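PDB 7ALK: neurogenic locus protein delta, which acts as a ligand for the Notch receptor and is required for the correct separation of neural and epidermal cell lineages. Local coordinates for residues A172-R176 and C187-I193; A210-G216 and W230-C235. One frame throughout, in Å; residues are numbered along the deposited sequence.

Contact 1: residues A172-R176 and C187-I193; sequences AKFCR and CSETGEI
The C175–C187 disulfide of the DSL domain, the cysteine-rich module that marks Delta/Serrate ligands, ties residues 172-176 to the turn formed by 187-193. Its two SG atoms are 2.0 Å apart and the S–S torsion is -92°, near the usual ±90°. C175 sends SG anti to its own backbone N (chi1 -165°), toward the facing segment, where SG of C187 meets it. No hydrogen bond crosses between the segments, so the disulfide is the covalent tie across the contact, and cysteine suits both places because its short side chain can form that tie.

The turn passes directly beside this bridge. The carbonyl O of G191 lies 3.3 Å from SG of C175, and the CA atoms of C175 and G191 are the nearest backbone pair. G191 has a positive phi of 110°, a conformation that glycine readily adopts, and with it the backbone of the turn comes close to C175. The turn is braced from within by S188, which accepts the backbone N-H of E192 on its OG at 3.1 Å and gives its own N-H to E192 O.

At the outer margin K173 lays its aliphatic part along the turn, with CG 3.5 Å from the carbonyl O of T190. Bends at chi2 and chi4 then bring NZ to OE2 of E192, forming a 2.9 Å salt bridge between side chains that cross at about a right angle. Although CB of E192 points away, its carboxylate comes back to the lysine. Strand 166-167 backs the disulfide through Y167, and K173 pairs with the same residue by backbone hydrogen bonding. A permanent bond thus fixes the spacing, while the exposed ion pair probably adds a weaker, solvent-moderated attraction.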
# COMPACT_ATOMS: atom_id res chain seq x y z
N ALA A 172 11.79 2.11 -7.87
CA ALA A 172 13.19 1.76 -7.70
C ALA A 172 14.14 2.94 -7.76
O ALA A 172 15.20 2.88 -7.13
CB ALA A 172 13.61 0.73 -8.77
N LYS A 173 13.80 4.00 -8.48
CA LYS A 173 14.69 5.15 -8.62
C LYS A 173 14.54 6.07 -7.41
O LYS A 173 13.46 6.60 -7.16
CB LYS A 173 14.38 5.91 -9.91
CG LYS A 173 15.32 7.07 -10.19
CD LYS A 173 16.77 6.61 -10.17
CE LYS A 173 17.72 7.77 -10.44
NZ LYS A 173 17.45 8.40 -11.76
N PHE A 174 15.63 6.25 -6.67
CA PHE A 174 15.62 7.07 -5.47
C PHE A 174 15.87 8.54 -5.82
O PHE A 174 16.66 8.85 -6.71
CB PHE A 174 16.68 6.59 -4.48
CG PHE A 174 16.82 7.46 -3.26
CD1 PHE A 174 15.98 7.29 -2.17
CD2 PHE A 174 17.79 8.45 -3.20
CE1 PHE A 174 16.11 8.09 -1.05
CE2 PHE A 174 17.92 9.25 -2.08
CZ PHE A 174 17.08 9.07 -1.01
N CYS A 175 15.19 9.43 -5.10
CA CYS A 175 15.34 10.86 -5.30
C CYS A 175 14.78 11.58 -4.08
O CYS A 175 13.64 11.34 -3.68
CB CYS A 175 14.61 11.33 -6.57
SG CYS A 175 15.08 12.98 -7.14
N ARG A 176 15.59 12.47 -3.50
CA ARG A 176 15.15 13.29 -2.38
C ARG A 176 15.39 14.76 -2.73
O ARG A 176 16.50 15.12 -3.14
CB ARG A 176 15.87 12.94 -1.08
CG ARG A 176 15.26 13.59 0.15
CD ARG A 176 16.18 13.53 1.37
NE ARG A 176 16.50 12.17 1.78
CZ ARG A 176 17.63 11.54 1.48
NH1 ARG A 176 18.57 12.12 0.75
NH2 ARG A 176 17.82 10.30 1.93
N CYS A 187 12.43 16.84 -7.44
CA CYS A 187 12.43 15.65 -8.28
C CYS A 187 11.25 15.66 -9.23
O CYS A 187 10.19 16.22 -8.93
CB CYS A 187 12.40 14.37 -7.44
SG CYS A 187 13.74 14.21 -6.23
N SER A 188 11.43 15.03 -10.38
CA SER A 188 10.38 14.90 -11.38
C SER A 188 9.48 13.71 -11.06
O SER A 188 9.39 13.29 -9.90
CB SER A 188 10.97 14.76 -12.78
OG SER A 188 11.80 13.61 -12.86
N GLU A 189 8.82 13.16 -12.07
CA GLU A 189 7.97 11.99 -11.87
C GLU A 189 8.74 10.68 -11.94
O GLU A 189 8.38 9.72 -11.25
CB GLU A 189 6.84 11.97 -12.90
CG GLU A 189 5.74 12.99 -12.64
CD GLU A 189 4.52 12.78 -13.52
OE1 GLU A 189 4.52 11.81 -14.30
OE2 GLU A 189 3.57 13.59 -13.43
N THR A 190 9.78 10.61 -12.76
CA THR A 190 10.59 9.40 -12.88
C THR A 190 11.77 9.38 -11.92
O THR A 190 12.43 8.34 -11.80
CB THR A 190 11.09 9.23 -14.31
OG1 THR A 190 11.83 10.39 -14.71
CG2 THR A 190 9.93 9.02 -15.27
N GLY A 191 12.05 10.48 -11.23
CA GLY A 191 13.09 10.53 -10.23
C GLY A 191 14.32 11.34 -10.58
O GLY A 191 15.36 11.15 -9.93
N GLU A 192 14.25 12.23 -11.57
CA GLU A 192 15.40 13.02 -11.98
C GLU A 192 15.47 14.31 -11.18
O GLU A 192 14.45 14.91 -10.84
CB GLU A 192 15.34 13.33 -13.48
CG GLU A 192 15.49 12.10 -14.36
CD GLU A 192 16.76 11.33 -14.06
OE1 GLU A 192 17.81 11.96 -13.83
OE2 GLU A 192 16.70 10.08 -14.05
N ILE A 193 16.70 14.75 -10.90
CA ILE A 193 16.94 15.95 -10.11
C ILE A 193 16.64 17.18 -10.96
O ILE A 193 17.46 17.60 -11.78
CB ILE A 193 18.38 15.98 -9.58
CG1 ILE A 193 18.61 14.83 -8.59
CG2 ILE A 193 18.68 17.31 -8.90
CD1 ILE A 193 20.02 14.76 -8.04

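Contact 2: residues A210-G216 and W230-C235; sequences AKGCEHG and WKGALC
H215 and W230 lie face to face, the imidazole over the six-membered ring of the indole with centroids 3.8 Å apart and planes inclined at 22°. The stack is offset: CZ2 of W230 sits over the imidazole toward its rim, 3.3 Å from NE2 of H215, and CH2 of W230 lies 3.4 Å from H215 CD2. Both rings leave the backbone with CG beside N and anti to the carbonyl carbon. For H215 (chi1 -82°), with its CB directed at the facing segment, this lets the imidazole present a flat face to the tryptophan. A broad indole suits the place because its six-membered ring offers the imidazole a wide flat surface.

L234 works differently, packing against the backbone of residues 211-213. Its extended side chain brings both methyls to the carbonyl O of K211, CD1 coming within 3.3 Å of that oxygen. CD2 also touches SG of C213 at 3.9 Å, and A210 CB borders the same methyl more loosely. G212, where the chain passes CD1 of L234, has a positive phi, which glycine tolerates well.

No hydrogen bond crosses between the segments. CA of C213 points its hydrogen almost straight at O of L234, 3.2 Å away with an angle of 174° at H, a weak CH···O contact.

Both segments are loops in EGF-like repeat 1, beyond strand 206-207, the last strand of the chain. Neither has any regular helix or strand of its own; the disulfides C213–C224 and C235–C226 tie each of them to the residues that lie between them in the sequence.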
# COMPACT_ATOMS: atom_id res chain seq x y z
N ALA A 210 24.12 36.96 -12.35
CA ALA A 210 23.35 37.81 -13.25
C ALA A 210 24.03 37.90 -14.61
O ALA A 210 25.12 37.36 -14.84
CB ALA A 210 23.16 39.20 -12.63
N LYS A 211 23.37 38.59 -15.54
CA LYS A 211 23.88 38.74 -16.90
C LYS A 211 25.19 39.51 -16.91
O LYS A 211 25.20 40.75 -16.88
CB LYS A 211 22.85 39.45 -17.79
CG LYS A 211 22.61 38.77 -19.13
CD LYS A 211 21.86 37.46 -18.96
CE LYS A 211 21.63 36.78 -20.30
NZ LYS A 211 22.92 36.39 -20.95
N GLY A 212 26.31 38.79 -16.96
CA GLY A 212 27.62 39.40 -17.02
C GLY A 212 28.51 38.99 -15.86
O GLY A 212 28.92 37.83 -15.77
N CYS A 213 28.82 39.95 -14.99
CA CYS A 213 29.59 39.70 -13.77
C CYS A 213 30.99 39.15 -14.03
O CYS A 213 31.22 37.95 -13.91
CB CYS A 213 28.83 38.75 -12.86
SG CYS A 213 27.33 39.47 -12.22
N GLU A 214 31.91 40.04 -14.38
CA GLU A 214 33.33 39.71 -14.42
C GLU A 214 33.93 39.98 -13.05
O GLU A 214 33.54 40.93 -12.37
CB GLU A 214 34.02 40.56 -15.49
CG GLU A 214 33.34 40.46 -16.85
CD GLU A 214 33.71 41.60 -17.78
OE1 GLU A 214 34.50 42.47 -17.37
OE2 GLU A 214 33.19 41.62 -18.92
N HIS A 215 34.86 39.11 -12.63
CA HIS A 215 35.49 39.17 -11.32
C HIS A 215 34.50 38.85 -10.20
O HIS A 215 34.84 38.11 -9.26
CB HIS A 215 36.14 40.54 -11.08
CG HIS A 215 37.49 40.68 -11.70
ND1 HIS A 215 37.69 41.29 -12.92
CD2 HIS A 215 38.72 40.29 -11.27
CE1 HIS A 215 38.98 41.27 -13.22
NE2 HIS A 215 39.62 40.67 -12.24
N GLY A 216 33.29 39.39 -10.27
CA GLY A 216 32.28 39.08 -9.28
C GLY A 216 31.80 37.65 -9.39
O GLY A 216 31.75 37.06 -10.47
N TRP A 230 36.72 47.11 -7.82
CA TRP A 230 35.66 47.02 -8.82
C TRP A 230 34.33 47.36 -8.18
O TRP A 230 34.00 46.83 -7.11
CB TRP A 230 35.61 45.63 -9.46
CG TRP A 230 36.83 45.30 -10.27
CD1 TRP A 230 37.15 45.78 -11.51
CD2 TRP A 230 37.91 44.43 -9.89
NE1 TRP A 230 38.34 45.26 -11.93
CE2 TRP A 230 38.83 44.43 -10.96
CE3 TRP A 230 38.18 43.65 -8.76
CZ2 TRP A 230 40.01 43.68 -10.92
CZ3 TRP A 230 39.34 42.91 -8.73
CH2 TRP A 230 40.24 42.93 -9.80
N LYS A 231 33.57 48.24 -8.83
CA LYS A 231 32.27 48.67 -8.30
C LYS A 231 31.16 48.37 -9.30
O LYS A 231 31.32 47.54 -10.19
CB LYS A 231 32.30 50.16 -7.97
CG LYS A 231 32.69 51.05 -9.13
CD LYS A 231 32.09 52.44 -9.00
CE LYS A 231 32.50 53.11 -7.70
NZ LYS A 231 31.84 54.43 -7.52
N GLY A 232 30.03 49.06 -9.16
CA GLY A 232 28.92 48.88 -10.07
C GLY A 232 28.00 47.75 -9.65
O GLY A 232 28.04 47.24 -8.53
N ALA A 233 27.15 47.36 -10.60
CA ALA A 233 26.21 46.26 -10.38
C ALA A 233 26.80 44.92 -10.79
O ALA A 233 26.67 43.93 -10.05
CB ALA A 233 24.91 46.51 -11.14
N LEU A 234 27.45 44.85 -11.95
CA LEU A 234 28.07 43.63 -12.43
C LEU A 234 29.51 43.47 -11.95
O LEU A 234 30.20 42.54 -12.40
CB LEU A 234 28.03 43.58 -13.96
CG LEU A 234 26.65 43.63 -14.61
CD1 LEU A 234 26.77 43.54 -16.13
CD2 LEU A 234 25.76 42.52 -14.08
N CYS A 235 29.98 44.35 -11.07
CA CYS A 235 31.34 44.30 -10.53
C CYS A 235 32.37 44.36 -11.66
O CYS A 235 33.33 43.58 -11.69
CB CYS A 235 31.55 43.06 -9.66
SG CYS A 235 30.39 42.92 -8.28

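Contacts 1 and 2 follow one another along the chain, the first in the DSL domain and the second in EGF-like repeat 1. Their centres are 36 Å apart and their nearest atoms about 20 Å, so neither touches the other. Contact 1 lies about 19 Å from the centre of the chain and contact 2 about 53 Å, on the same side, in keeping with an elongated molecule. Each is local to its module: a disulfide joins the two segments directly in contact 1, whereas the cysteines of contact 2 bond to residues between its segments. Delta binds Notch through its EGF repeats; contact 2 lies in the first of these, contact 1 in the preceding DSL domain.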